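Local coordinates for acyl-coenzyme A oxidase 3 (Yarrowia lipolytica, PDB 5YS9), which uses FAD and molecular oxygen to oxidise acyl-CoA esters to (2E)-enoyl-CoA, releasing hydrogen peroxide, in peroxisomal fatty acid beta-oxidation, at residues A[544-547]-A[548-551]; A[675-678]-A[679-683]. One frame throughout, in Å; residues are numbered along the deposited sequence.

Contact 1 (A[544-547]-A[548-551]); sequences EELS and QQRF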
# COMPACT_ATOMS: atom_id res chain seq x y z
N GLU A 544 -10.47 27.21 -1.63
CA GLU A 544 -10.02 26.45 -2.82
C GLU A 544 -8.60 26.87 -3.24
O GLU A 544 -7.73 26.02 -3.47
CB GLU A 544 -10.97 26.63 -4.00
CG GLU A 544 -12.44 26.31 -3.75
CD GLU A 544 -12.85 24.95 -4.26
OE1 GLU A 544 -13.05 24.84 -5.51
OE2 GLU A 544 -12.96 24.03 -3.39
N GLU A 545 -8.37 28.17 -3.34
CA GLU A 545 -7.01 28.71 -3.57
C GLU A 545 -5.99 28.22 -2.55
O GLU A 545 -4.80 28.22 -2.87
CB GLU A 545 -6.99 30.26 -3.54
CG GLU A 545 -7.40 30.94 -4.84
CD GLU A 545 -6.57 30.48 -6.03
OE1 GLU A 545 -5.36 30.19 -5.85
OE2 GLU A 545 -7.16 30.39 -7.13
N LEU A 546 -6.44 27.88 -1.34
CA LEU A 546 -5.58 27.45 -0.24
C LEU A 546 -5.73 25.96 0.13
O LEU A 546 -5.63 25.58 1.31
CB LEU A 546 -5.88 28.31 1.00
CG LEU A 546 -5.55 29.80 0.81
CD1 LEU A 546 -6.20 30.65 1.90
CD2 LEU A 546 -4.04 29.99 0.77
N SER A 547 -5.96 25.14 -0.89
CA SER A 547 -6.15 23.71 -0.72
C SER A 547 -4.93 22.98 -0.15
O SER A 547 -5.10 22.16 0.76
CB SER A 547 -6.55 23.08 -2.03
OG SER A 547 -7.85 23.51 -2.31
N GLN A 548 -3.74 23.30 -0.66
CA GLN A 548 -2.49 22.75 -0.14
C GLN A 548 -2.29 23.22 1.32
O GLN A 548 -1.96 22.42 2.19
CB GLN A 548 -1.30 23.11 -1.05
CG GLN A 548 0.11 22.81 -0.52
CD GLN A 548 0.40 21.31 -0.29
OE1 GLN A 548 -0.46 20.44 -0.52
NE2 GLN A 548 1.62 21.01 0.18
N GLN A 549 -2.53 24.51 1.58
CA GLN A 549 -2.34 25.06 2.93
C GLN A 549 -3.35 24.42 3.90
O GLN A 549 -2.97 24.01 4.99
CB GLN A 549 -2.47 26.59 2.95
CG GLN A 549 -1.36 27.35 2.22
CD GLN A 549 -1.47 27.34 0.70
OE1 GLN A 549 -2.45 26.91 0.14
NE2 GLN A 549 -0.42 27.81 0.04
N ARG A 550 -4.60 24.27 3.50
CA ARG A 550 -5.58 23.61 4.40
C ARG A 550 -5.22 22.18 4.79
O ARG A 550 -5.36 21.79 5.95
CB ARG A 550 -6.97 23.57 3.78
CG ARG A 550 -7.72 24.87 3.88
CD ARG A 550 -9.12 24.67 3.34
NE ARG A 550 -9.17 24.53 1.88
CZ ARG A 550 -10.02 23.75 1.21
NH1 ARG A 550 -10.87 22.94 1.84
NH2 ARG A 550 -9.98 23.71 -0.12
N PHE A 551 -4.79 21.40 3.79
CA PHE A 551 -4.28 20.06 4.00
C PHE A 551 -3.07 20.03 4.93
O PHE A 551 -3.03 19.22 5.87
CB PHE A 551 -3.91 19.34 2.66
CG PHE A 551 -3.61 17.88 2.85
CD1 PHE A 551 -2.35 17.45 3.17
CD2 PHE A 551 -4.63 16.94 2.83
CE1 PHE A 551 -2.07 16.13 3.41
CE2 PHE A 551 -4.37 15.60 3.08
CZ PHE A 551 -3.09 15.20 3.37
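The backbone N of Arg-550 bonds to Leu-546 O at 2.8 Å, and that of Phe-551 to Ser-547 O at 3.1 Å, the i to i+4 pattern of an alpha-helix starting. This is a tight helix-to-helix junction in the helical C-terminal part of acyl-CoA oxidase. Helix 539-545 stops, and Leu-546, at the N-cap position, leads into helix 547-573.

Ser-547 ties the two helices together. Its OG lies beside its own backbone N (chi1 -70°), facing back to the end of the earlier helix. There OG donates to Glu-544 O at 2.8 Å. The backbone N of Ser-547 bonds to the same oxygen, so two donors grip it from one face of its plane. OG also takes a bond from Arg-550 NH2 at 3.1 Å. This bond is weak, with an N-H...O angle of 126°.

The Arg-550 chain bends at chi3 (-73°), which turns the guanidinium back over the junction. Two more acceptors hold it: NH1 bonds to Leu-463 O of helix 458-477, and NE weakly to Phe-543 O. Glu-544 OE2 stays 4.4 Å from Arg-550 NH2, too far for a salt bridge, though its charge probably still attracts the guanidinium weakly.

The second subunit packs against this junction. The ring of Phe-551 stacks with Tyr-350 of that subunit, and Glu-544 meets Tyr-348 of the same neighbour. The Glu-544 side chain is also about 6 Å from a bound FAD, so the junction lies near a cofactor site.

At Leu-546, away from the Ser-547 hydroxyl, the amide of Gln-549 folds back and crosses the end of the leucine. Gln-549 OE1 comes within 3.5 Å of Leu-546 CD2 and 3.2 Å of Leu-546 CA.

Contact 2 (A[675-678]-A[679-683]); sequences PYYE and STLRP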
# COMPACT_ATOMS: atom_id res chain seq x y z
N PRO A 675 -3.30 -30.65 -10.02
CA PRO A 675 -4.60 -31.22 -10.44
C PRO A 675 -4.88 -31.13 -12.00
O PRO A 675 -5.60 -31.96 -12.54
CB PRO A 675 -5.63 -30.43 -9.63
CG PRO A 675 -4.93 -29.24 -9.10
CD PRO A 675 -3.46 -29.42 -9.23
N TYR A 676 -4.20 -30.23 -12.67
CA TYR A 676 -4.38 -30.02 -14.09
C TYR A 676 -3.27 -30.67 -14.92
O TYR A 676 -3.00 -30.25 -16.03
CB TYR A 676 -4.54 -28.53 -14.39
CG TYR A 676 -3.47 -27.69 -13.78
CD1 TYR A 676 -2.30 -27.45 -14.45
CD2 TYR A 676 -3.62 -27.16 -12.51
CE1 TYR A 676 -1.31 -26.70 -13.88
CE2 TYR A 676 -2.64 -26.41 -11.93
CZ TYR A 676 -1.48 -26.19 -12.63
OH TYR A 676 -0.49 -25.46 -12.08
N TYR A 677 -2.58 -31.63 -14.36
CA TYR A 677 -1.45 -32.20 -15.07
C TYR A 677 -1.82 -32.93 -16.34
O TYR A 677 -1.22 -32.72 -17.38
CB TYR A 677 -0.67 -33.13 -14.14
CG TYR A 677 0.48 -33.82 -14.80
CD1 TYR A 677 1.62 -33.13 -15.13
CD2 TYR A 677 0.44 -35.16 -15.10
CE1 TYR A 677 2.68 -33.75 -15.74
CE2 TYR A 677 1.49 -35.79 -15.70
CZ TYR A 677 2.61 -35.08 -16.02
OH TYR A 677 3.66 -35.70 -16.62
N GLU A 678 -2.82 -33.79 -16.26
CA GLU A 678 -3.28 -34.53 -17.42
C GLU A 678 -4.00 -33.69 -18.46
O GLU A 678 -3.83 -33.87 -19.65
CB GLU A 678 -4.13 -35.73 -17.01
CG GLU A 678 -3.52 -36.53 -15.87
CD GLU A 678 -2.49 -37.54 -16.32
OE1 GLU A 678 -2.22 -37.64 -17.53
OE2 GLU A 678 -1.94 -38.26 -15.46
N SER A 679 -4.87 -32.82 -17.98
CA SER A 679 -5.62 -31.92 -18.81
C SER A 679 -4.85 -30.83 -19.50
O SER A 679 -5.12 -30.51 -20.65
CB SER A 679 -6.80 -31.34 -18.04
OG SER A 679 -6.36 -30.41 -17.10
N THR A 680 -3.92 -30.22 -18.79
CA THR A 680 -3.31 -29.00 -19.30
C THR A 680 -1.79 -29.02 -19.46
O THR A 680 -1.30 -28.80 -20.55
CB THR A 680 -3.74 -27.82 -18.43
OG1 THR A 680 -5.14 -27.93 -18.17
CG2 THR A 680 -3.48 -26.50 -19.11
N LEU A 681 -1.07 -29.25 -18.38
CA LEU A 681 0.39 -29.27 -18.39
C LEU A 681 1.06 -30.38 -19.19
O LEU A 681 1.98 -30.14 -19.93
CB LEU A 681 0.92 -29.27 -16.96
CG LEU A 681 2.43 -29.22 -16.90
CD1 LEU A 681 2.96 -27.95 -17.51
CD2 LEU A 681 2.92 -29.38 -15.49
N ARG A 682 0.58 -31.61 -19.06
CA ARG A 682 1.15 -32.72 -19.79
C ARG A 682 0.95 -32.65 -21.30
O ARG A 682 1.88 -32.89 -22.04
CB ARG A 682 0.67 -34.05 -19.25
CG ARG A 682 1.68 -35.16 -19.46
CD ARG A 682 1.07 -36.52 -19.27
NE ARG A 682 1.76 -37.52 -20.06
CZ ARG A 682 2.98 -37.96 -19.80
NH1 ARG A 682 3.64 -37.48 -18.77
NH2 ARG A 682 3.54 -38.86 -20.57
N PRO A 683 -0.25 -32.31 -21.76
CA PRO A 683 -0.47 -32.07 -23.21
C PRO A 683 0.43 -31.00 -23.82
O PRO A 683 0.87 -31.17 -24.92
CB PRO A 683 -1.94 -31.63 -23.27
CG PRO A 683 -2.54 -32.41 -22.15
CD PRO A 683 -1.54 -32.31 -21.05
O HOH W 1 -5.75 -33.16 -15.00
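Arg-682 lies across the ring of Tyr-677. Its CB is over the middle of one face, 4.0 Å from the ring centroid and 12° off the normal, a CH-pi contact. CG moves on toward the phenol end, 3.6 Å from Tyr-677 CZ. CD is 3.7 Å from Tyr-677 CE2. The chain runs extended from CG to NE, and a turn at chi4 (71°) brings NH1 to Tyr-677 OH, a 2.8 Å hydrogen bond, bent to 139°. The hydroxyl oxygen lies in the guanidinium plane. NH1 also bonds to Ser-237 O of the second subunit, and the guanidinium makes a cation-pi contact with Phe-686. At the edge of the same tyrosine ring sits Leu-681 CD2. A leucine in place of Tyr-677 has neither hydroxyl nor ring face, and would probably leave Arg-682 NH1 short of one acceptor and its chain freer to turn.

The backbone repeats this five-residue spacing. Arg-682 N bonds to Tyr-677 O at 2.7 Å, while Tyr-676 O accepts from both Thr-680 N and Leu-681 N. Water 1 joins Pro-675 O to Ser-679 N. Bonds from i+5 to i mark a pi-type turn, here at the start of helix 677-685.

How the contacts relate
Contact 1 comes first along the chain and closes before contact 2 opens. Their centres are about 59 Å apart and their nearest atoms about 44 Å, so they do not touch. Both belong to the C-terminal part of the acyl-CoA oxidase chain. Contact 1 joins helices 539-545 and 547-573 in the main helical body. Contact 2 forms the start of helix 677-685, the last helix of the chain; the centre of contact 2 is about 45 Å from the centre of the chain. Both meet the second subunit, but at different places: residues 544-551 near a bound FAD, residues 675-683 along a C-terminal extension. The two contacts thus mark separate parts of the dimer interface.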